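Local atomic coordinates of ABC transporter substrate binding protein (Ribose) (Agrobacterium vitis, PDB entry 4WUT), a protein that probably serves as the periplasmic sugar-binding component of an ABC transporter, holding beta-D-fucopyranose between its two lobes. Residues A[136-147]-A[238-246]; A[148-159]-A[211-222]. All coordinates share one frame; numbering follows the deposited sequence.

Contact 1. Residues A[136-147]-A[238-246]; sequences AGELAAKAMIQK and KLVAIGFDG. With FCB (beta-D-fucopyranose), chain E.
The anomeric hydroxyl O1 of the bound fucose donates a short hydrogen bond of 2.5 Å to Asp245 OD2, just past the strand that packs under helix 136-147. The second carboxylate oxygen, OD1, is held by Gln265 NE2, which probably helps to keep the group turned to the sugar. Behind this residue the contact is apolar. Phe244 turns the rim of its ring to the helix, and its CZ meets Ala136 CB at 3.7 Å near the ring plane. Ile242 is the central wedge: with CG1 anti to its carbonyl carbon (chi1 -64°) and an extended chi2, it drives CD1 against the helix backbone, 3.3 Å from Met144 N and 3.5 Å from Ala143 CB, while its CG2 branch covers Ala140 CB. Met144, present as selenomethionine, bends at chi2 and chi3 and slides past Val240, bringing SE to 3.9 Å from Val240 CG1. The other branch of Val240, CG2, presses tightly on the aliphatic part of exposed Lys147, at 3.2 Å from CG. The helix axis runs 9.0 Å from that of strand 240-244 and nearly antiparallel to it (166°). Phe216 of the adjoining strand 214-217 meets Ala140 and Met144, and helix 164-180 lies alongside, placing Phe173 on Ala140 and Ala141 and Arg169 on Phe244.

Contact 2. Residues A[148-159]-A[211-222]; sequences VGTEGKIAVMSY and DLKGIFGANEPT. With FCB (beta-D-fucopyranose), chain E.
Strands 153-158 and 214-217 pair in parallel through backbone groups of alternate residues: Met157 N donates to Phe216 O at 2.8 Å, and Met157 O receives Ala218 N at 2.9 Å. Ala155 is held in the same way by Gly214 O and Phe216 N, and Lys153 O by Lys213 N. The intervening Ile154 and Val156 spend their backbone bonds on strand 184-190, and Ile215 and Gly217 theirs on strand 240-244. At the end away from the sugar, where Asp211 is exposed, Lys153 NZ forms a salt bridge of 3.2 Å with the syn lone pair of Asp211 OD1 and also bonds to Asn209 OD1. One water joins the two segments there, accepting from Lys153 N and donating to Asp211 O at 2.7 Å.

At the sugar end the amide of Asn219 stacks on the Tyr159 ring, planes 8° apart, with ND2 over the face near its rim; Tyr159 OH bonds to Ser165 OG, itself hydrogen-bonded to the fucose. Asn219 is the N-cap of helix 220-232: its OD1 accepts Thr222 N at 3.2 Å and Thr222 OG1 at 2.7 Å from opposite faces of the amide plane. Thr222 OG1 is bonded to Ser191 OG as well. With its oxygen committed to the cap, the amide directs ND2 to fucose O4, 3.1 Å away, and to Ser193 OG. Cap and ring stack together thus fix the amide's rotation, so that the pocket presents a donor to O4.

How the contacts relate
Contact 1 and contact 2 lie with centres about 8 Å apart on one sheet, where strand 214-217 sits between 240-244 and 153-158. Residues 148-159 follow directly on 136-147, and 211-222 precede 238-246 through helix 220-232, which nests contact 2 inside the loop closed by contact 1. The two are joined by probable backbone bonds, Val240 O to Ile215 N (2.8 Å) and Ile242 N to Ile215 O. They build neighbouring layers of one alpha/beta lobe of the periplasmic binding protein fold: contact 1 sets a helix on the sheet, contact 2 pairs strands within it. The three strands run toward the sugar, so the residues just past their ends (Asp245, Asn219 and Tyr159) let this lobe supply several binding residues.

Contact 1. Residues A[136-147]-A[238-246]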
# COMPACT_ATOMS: atom_id res chain seq x y z
N ALA A 136 3.89 9.87 -4.07
CA ALA A 136 3.07 9.87 -2.87
C ALA A 136 3.94 10.08 -1.61
O ALA A 136 3.54 10.78 -0.69
CB ALA A 136 2.27 8.58 -2.77
N GLY A 137 5.10 9.44 -1.56
CA GLY A 137 6.02 9.67 -0.47
C GLY A 137 6.48 11.12 -0.42
O GLY A 137 6.62 11.69 0.67
N GLU A 138 6.71 11.71 -1.59
CA GLU A 138 7.09 13.11 -1.66
C GLU A 138 5.97 14.01 -1.13
O GLU A 138 6.25 14.99 -0.45
CB GLU A 138 7.51 13.48 -3.09
CG GLU A 138 8.86 12.92 -3.45
CD GLU A 138 9.28 13.20 -4.88
OE1 GLU A 138 8.56 13.94 -5.59
OE2 GLU A 138 10.35 12.68 -5.29
N LEU A 139 4.71 13.69 -1.43
CA LEU A 139 3.60 14.52 -0.92
C LEU A 139 3.58 14.45 0.62
O LEU A 139 3.34 15.44 1.31
CB LEU A 139 2.26 14.01 -1.42
CG LEU A 139 1.39 14.73 -2.44
CD1 LEU A 139 2.04 15.91 -3.13
CD2 LEU A 139 0.98 13.67 -3.41
N ALA A 140 3.79 13.25 1.16
CA ALA A 140 3.79 13.09 2.60
C ALA A 140 4.93 13.90 3.24
O ALA A 140 4.77 14.52 4.28
CB ALA A 140 3.91 11.63 2.98
N ALA A 141 6.10 13.90 2.60
CA ALA A 141 7.27 14.63 3.11
C ALA A 141 7.06 16.14 3.06
O ALA A 141 7.44 16.85 3.98
CB ALA A 141 8.53 14.25 2.30
N LYS A 142 6.45 16.61 1.98
CA LYS A 142 6.13 18.02 1.87
C LYS A 142 5.14 18.44 2.95
O LYS A 142 5.31 19.50 3.56
CB LYS A 142 5.56 18.33 0.50
CG LYS A 142 5.43 19.82 0.29
CD LYS A 142 4.88 20.17 -1.06
CE LYS A 142 4.89 21.67 -1.21
NZ LYS A 142 4.47 22.11 -2.58
N ALA A 143 4.12 17.62 3.18
CA ALA A 143 3.16 17.87 4.26
C ALA A 143 3.85 17.93 5.61
O ALA A 143 3.51 18.75 6.47
CB ALA A 143 2.08 16.79 4.28
N MSE A 144 4.80 17.03 5.82
CA MSE A 144 5.56 17.00 7.05
C MSE A 144 6.33 18.30 7.26
O MSE A 144 6.20 18.94 8.29
CB MSE A 144 6.52 15.81 7.04
CG MSE A 144 7.32 15.68 8.30
SE MSE A 144 6.24 15.09 9.83
CE MSE A 144 6.12 13.21 9.37
N ILE A 145 7.11 18.69 6.25
CA ILE A 145 7.91 19.91 6.36
C ILE A 145 7.06 21.16 6.57
O ILE A 145 7.41 22.03 7.37
CB ILE A 145 8.85 20.04 5.13
CG1 ILE A 145 9.96 19.00 5.27
CG2 ILE A 145 9.42 21.42 5.03
CD1 ILE A 145 10.75 18.78 4.01
N GLN A 146 5.92 21.25 5.89
CA GLN A 146 5.11 22.44 6.02
C GLN A 146 4.59 22.62 7.43
O GLN A 146 4.38 23.75 7.87
CB GLN A 146 4.01 22.41 4.96
CG GLN A 146 4.62 22.54 3.56
CD GLN A 146 5.46 23.80 3.42
OE1 GLN A 146 6.63 23.76 3.03
NE2 GLN A 146 4.88 24.89 3.79
N LYS A 147 4.45 21.53 8.19
CA LYS A 147 3.94 21.65 9.53
C LYS A 147 5.07 21.68 10.55
O LYS A 147 5.00 22.42 11.54
CB LYS A 147 2.93 20.54 9.83
CG LYS A 147 2.37 20.56 11.22
CD LYS A 147 1.35 21.66 11.42
CE LYS A 147 1.04 21.82 12.91
NZ LYS A 147 2.28 22.12 13.71
N LYS A 238 0.93 16.75 19.86
CA LYS A 238 2.20 17.28 20.38
C LYS A 238 3.39 16.95 19.48
O LYS A 238 4.53 17.31 19.78
CB LYS A 238 2.48 16.76 21.78
CG LYS A 238 1.43 17.15 22.81
CD LYS A 238 1.86 16.75 24.21
CE LYS A 238 0.77 17.03 25.23
NZ LYS A 238 0.38 18.46 25.23
N LEU A 239 3.11 16.23 18.40
CA LEU A 239 4.04 16.08 17.30
C LEU A 239 3.20 15.83 16.06
O LEU A 239 2.02 15.50 16.17
CB LEU A 239 5.07 14.96 17.52
CG LEU A 239 4.63 13.50 17.40
CD1 LEU A 239 5.87 12.61 17.39
CD2 LEU A 239 3.69 13.14 18.54
N VAL A 240 3.81 16.01 14.90
CA VAL A 240 3.11 15.94 13.63
C VAL A 240 3.20 14.52 13.08
O VAL A 240 4.27 14.03 12.75
CB VAL A 240 3.74 16.92 12.62
CG1 VAL A 240 3.04 16.83 11.27
CG2 VAL A 240 3.68 18.36 13.15
N ALA A 241 2.05 13.88 12.96
CA ALA A 241 1.98 12.53 12.47
C ALA A 241 1.29 12.47 11.10
O ALA A 241 0.20 13.07 10.90
CB ALA A 241 1.24 11.66 13.47
N ILE A 242 1.93 11.79 10.15
CA ILE A 242 1.39 11.62 8.81
C ILE A 242 1.30 10.14 8.49
O ILE A 242 2.25 9.42 8.74
CB ILE A 242 2.23 12.40 7.78
CG1 ILE A 242 2.11 13.91 8.11
CG2 ILE A 242 1.78 12.09 6.36
CD1 ILE A 242 2.69 14.83 7.09
N GLY A 243 0.15 9.70 7.98
CA GLY A 243 -0.03 8.30 7.66
C GLY A 243 -0.29 8.04 6.19
O GLY A 243 -0.24 8.95 5.37
N PHE A 244 -0.50 6.76 5.89
CA PHE A 244 -1.02 6.29 4.61
C PHE A 244 -2.29 5.49 4.88
O PHE A 244 -2.42 4.81 5.90
CB PHE A 244 -0.00 5.41 3.85
CG PHE A 244 0.75 6.15 2.78
CD1 PHE A 244 1.73 7.07 3.13
CD2 PHE A 244 0.47 5.95 1.43
CE1 PHE A 244 2.43 7.76 2.16
CE2 PHE A 244 1.18 6.63 0.45
CZ PHE A 244 2.15 7.56 0.83
N ASP A 245 -3.21 5.62 3.92
CA ASP A 245 -4.42 4.85 3.78
C ASP A 245 -5.59 5.47 4.56
O ASP A 245 -5.43 6.49 5.23
CB ASP A 245 -4.16 3.37 4.06
CG ASP A 245 -3.18 2.77 3.07
OD1 ASP A 245 -3.37 3.01 1.85
OD2 ASP A 245 -2.22 2.11 3.49
N GLY A 246 -6.77 4.89 4.41
CA GLY A 246 -7.98 5.62 4.69
C GLY A 246 -9.13 4.84 5.29
O GLY A 246 -10.28 5.10 4.96
C1 FCB E . -0.94 -0.24 1.56
C2 FCB E . 0.20 -0.76 0.70
C3 FCB E . 0.09 -2.16 0.46
C4 FCB E . -0.06 -2.93 1.80
C5 FCB E . -1.24 -2.24 2.54
C6 FCB E . -1.53 -2.90 3.92
O1 FCB E . -0.56 0.99 1.96
O2 FCB E . 0.10 -0.05 -0.57
O3 FCB E . 1.30 -2.56 -0.24
O4 FCB E . 1.17 -2.92 2.56
O5 FCB E . -0.94 -0.94 2.80

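Contact 2. Residues A[148-159]-A[211-222]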
# COMPACT_ATOMS: atom_id res chain seq x y z
N VAL A 148 6.14 20.94 10.29
CA VAL A 148 7.24 20.78 11.24
C VAL A 148 8.33 21.83 11.07
O VAL A 148 9.00 22.20 12.04
CB VAL A 148 7.88 19.39 11.07
CG1 VAL A 148 9.27 19.35 11.70
CG2 VAL A 148 6.95 18.32 11.66
N GLY A 149 8.47 22.34 9.85
CA GLY A 149 9.64 23.13 9.49
C GLY A 149 10.78 22.24 9.01
O GLY A 149 10.58 21.06 8.67
N THR A 150 12.00 22.78 9.05
CA THR A 150 13.11 22.14 8.37
C THR A 150 14.25 21.72 9.30
O THR A 150 15.27 21.21 8.82
CB THR A 150 13.67 23.09 7.27
OG1 THR A 150 13.90 24.39 7.82
CG2 THR A 150 12.69 23.20 6.12
N GLU A 151 14.06 21.91 10.61
CA GLU A 151 15.06 21.56 11.62
C GLU A 151 14.43 20.66 12.68
O GLU A 151 13.29 20.87 13.08
CB GLU A 151 15.64 22.81 12.29
CG GLU A 151 16.39 23.73 11.36
CD GLU A 151 16.64 25.11 11.96
OE1 GLU A 151 16.87 25.20 13.18
OE2 GLU A 151 16.60 26.11 11.22
N GLY A 152 15.16 19.65 13.12
CA GLY A 152 14.65 18.77 14.16
C GLY A 152 14.68 17.33 13.71
O GLY A 152 15.23 16.98 12.66
N LYS A 153 14.01 16.49 14.50
CA LYS A 153 14.05 15.06 14.29
C LYS A 153 12.66 14.53 13.93
O LYS A 153 11.66 14.92 14.54
CB LYS A 153 14.49 14.38 15.58
CG LYS A 153 15.92 14.64 16.00
CD LYS A 153 16.13 14.25 17.45
CE LYS A 153 16.60 12.84 17.59
NZ LYS A 153 16.59 12.38 19.03
N ILE A 154 12.60 13.64 12.95
CA ILE A 154 11.37 12.93 12.64
C ILE A 154 11.66 11.43 12.54
O ILE A 154 12.80 11.05 12.27
CB ILE A 154 10.71 13.41 11.34
CG1 ILE A 154 11.61 13.13 10.15
CG2 ILE A 154 10.31 14.90 11.45
CD1 ILE A 154 10.92 13.39 8.81
N ALA A 155 10.65 10.61 12.77
CA ALA A 155 10.79 9.16 12.70
C ALA A 155 10.06 8.59 11.51
O ALA A 155 8.99 9.06 11.14
CB ALA A 155 10.25 8.53 13.97
N VAL A 156 10.63 7.53 10.92
CA VAL A 156 10.01 6.83 9.81
C VAL A 156 9.64 5.42 10.26
O VAL A 156 10.53 4.59 10.55
CB VAL A 156 10.95 6.76 8.59
CG1 VAL A 156 10.35 5.86 7.53
CG2 VAL A 156 11.18 8.16 8.06
N MSE A 157 8.34 5.17 10.31
CA MSE A 157 7.76 3.87 10.65
C MSE A 157 7.31 3.22 9.35
O MSE A 157 6.31 3.61 8.73
CB MSE A 157 6.56 4.03 11.60
CG MSE A 157 6.79 5.05 12.71
SE MSE A 157 8.44 4.83 13.76
CE MSE A 157 8.02 3.22 14.70
N SER A 158 8.07 2.20 8.93
CA SER A 158 7.77 1.50 7.70
C SER A 158 7.23 0.10 8.01
O SER A 158 6.93 -0.21 9.15
CB SER A 158 9.00 1.46 6.81
OG SER A 158 8.67 0.92 5.54
N TYR A 159 7.04 -0.69 6.96
CA TYR A 159 6.31 -1.94 7.09
C TYR A 159 7.19 -3.13 6.75
O TYR A 159 7.83 -3.69 7.63
CB TYR A 159 4.97 -1.91 6.30
CG TYR A 159 4.91 -1.31 4.93
CD1 TYR A 159 4.98 0.07 4.75
CD2 TYR A 159 4.64 -2.09 3.82
CE1 TYR A 159 4.87 0.64 3.51
CE2 TYR A 159 4.52 -1.53 2.57
CZ TYR A 159 4.63 -0.16 2.42
OH TYR A 159 4.51 0.41 1.18
N ASP A 211 12.37 14.78 22.02
CA ASP A 211 12.39 15.95 21.14
C ASP A 211 11.81 15.68 19.75
O ASP A 211 11.88 16.55 18.89
CB ASP A 211 13.84 16.47 20.99
CG ASP A 211 14.82 15.38 20.52
OD1 ASP A 211 14.52 14.17 20.60
OD2 ASP A 211 15.94 15.76 20.11
N LEU A 212 11.23 14.52 19.53
CA LEU A 212 10.70 14.19 18.21
C LEU A 212 9.66 15.20 17.78
O LEU A 212 8.76 15.56 18.55
CB LEU A 212 10.08 12.78 18.24
CG LEU A 212 9.92 12.09 16.89
CD1 LEU A 212 11.27 11.73 16.33
CD2 LEU A 212 9.06 10.86 17.00
N LYS A 213 9.82 15.73 16.56
CA LYS A 213 8.89 16.73 16.06
C LYS A 213 7.81 16.16 15.16
O LYS A 213 6.74 16.76 15.05
CB LYS A 213 9.64 17.84 15.32
CG LYS A 213 10.49 18.70 16.22
CD LYS A 213 11.23 19.79 15.46
CE LYS A 213 10.98 21.15 16.04
NZ LYS A 213 11.36 21.23 17.47
N GLY A 214 8.07 15.01 14.54
CA GLY A 214 7.12 14.42 13.61
C GLY A 214 7.39 12.95 13.38
O GLY A 214 8.45 12.45 13.74
N ILE A 215 6.43 12.28 12.76
CA ILE A 215 6.48 10.82 12.61
C ILE A 215 5.59 10.42 11.43
O ILE A 215 4.46 10.91 11.27
CB ILE A 215 6.12 10.09 13.94
CG1 ILE A 215 6.31 8.57 13.81
CG2 ILE A 215 4.71 10.45 14.39
CD1 ILE A 215 6.30 7.88 15.17
N PHE A 216 6.15 9.57 10.58
CA PHE A 216 5.53 9.07 9.36
C PHE A 216 5.27 7.58 9.45
O PHE A 216 6.16 6.82 9.79
CB PHE A 216 6.48 9.39 8.19
CG PHE A 216 6.06 8.84 6.86
CD1 PHE A 216 4.79 9.06 6.36
CD2 PHE A 216 6.96 8.13 6.06
CE1 PHE A 216 4.41 8.59 5.11
CE2 PHE A 216 6.57 7.65 4.84
CZ PHE A 216 5.31 7.86 4.38
N GLY A 217 4.03 7.18 9.21
CA GLY A 217 3.61 5.79 9.20
C GLY A 217 3.22 5.38 7.79
O GLY A 217 2.23 5.88 7.26
N ALA A 218 3.97 4.47 7.18
CA ALA A 218 3.94 4.38 5.73
C ALA A 218 2.91 3.46 5.10
O ALA A 218 2.85 3.35 3.87
CB ALA A 218 5.35 4.04 5.21
N ASN A 219 2.12 2.76 5.91
CA ASN A 219 0.98 2.03 5.40
C ASN A 219 -0.11 1.89 6.47
O ASN A 219 0.06 2.33 7.61
CB ASN A 219 1.36 0.67 4.79
CG ASN A 219 1.58 -0.42 5.82
OD1 ASN A 219 1.79 -0.19 7.01
ND2 ASN A 219 1.56 -1.66 5.34
N GLU A 220 -1.20 1.27 6.07
CA GLU A 220 -2.40 1.23 6.90
C GLU A 220 -2.15 0.69 8.33
O GLU A 220 -2.38 1.41 9.32
CB GLU A 220 -3.54 0.48 6.19
CG GLU A 220 -4.82 0.41 7.01
CD GLU A 220 -5.86 -0.50 6.35
OE1 GLU A 220 -5.64 -1.73 6.29
OE2 GLU A 220 -6.88 0.01 5.85
N PRO A 221 -1.68 -0.56 8.46
CA PRO A 221 -1.52 -1.05 9.83
C PRO A 221 -0.45 -0.30 10.62
O PRO A 221 -0.54 -0.15 11.84
CB PRO A 221 -1.12 -2.51 9.64
CG PRO A 221 -0.53 -2.55 8.24
CD PRO A 221 -1.39 -1.61 7.48
N THR A 222 0.57 0.19 9.93
CA THR A 222 1.66 0.87 10.62
C THR A 222 1.13 2.19 11.15
O THR A 222 1.43 2.58 12.28
CB THR A 222 2.88 1.06 9.71
OG1 THR A 222 3.32 -0.21 9.20
CG2 THR A 222 3.98 1.73 10.42
C1 FCB E . -0.94 -0.24 1.56
C2 FCB E . 0.20 -0.76 0.70
C3 FCB E . 0.09 -2.16 0.46
C4 FCB E . -0.06 -2.93 1.80
C5 FCB E . -1.24 -2.24 2.54
C6 FCB E . -1.53 -2.90 3.92
O1 FCB E . -0.56 0.99 1.96
O2 FCB E . 0.10 -0.05 -0.57
O3 FCB E . 1.30 -2.56 -0.24
O4 FCB E . 1.17 -2.92 2.56
O5 FCB E . -0.94 -0.94 2.80
O HOH W 1 13.73 17.54 17.17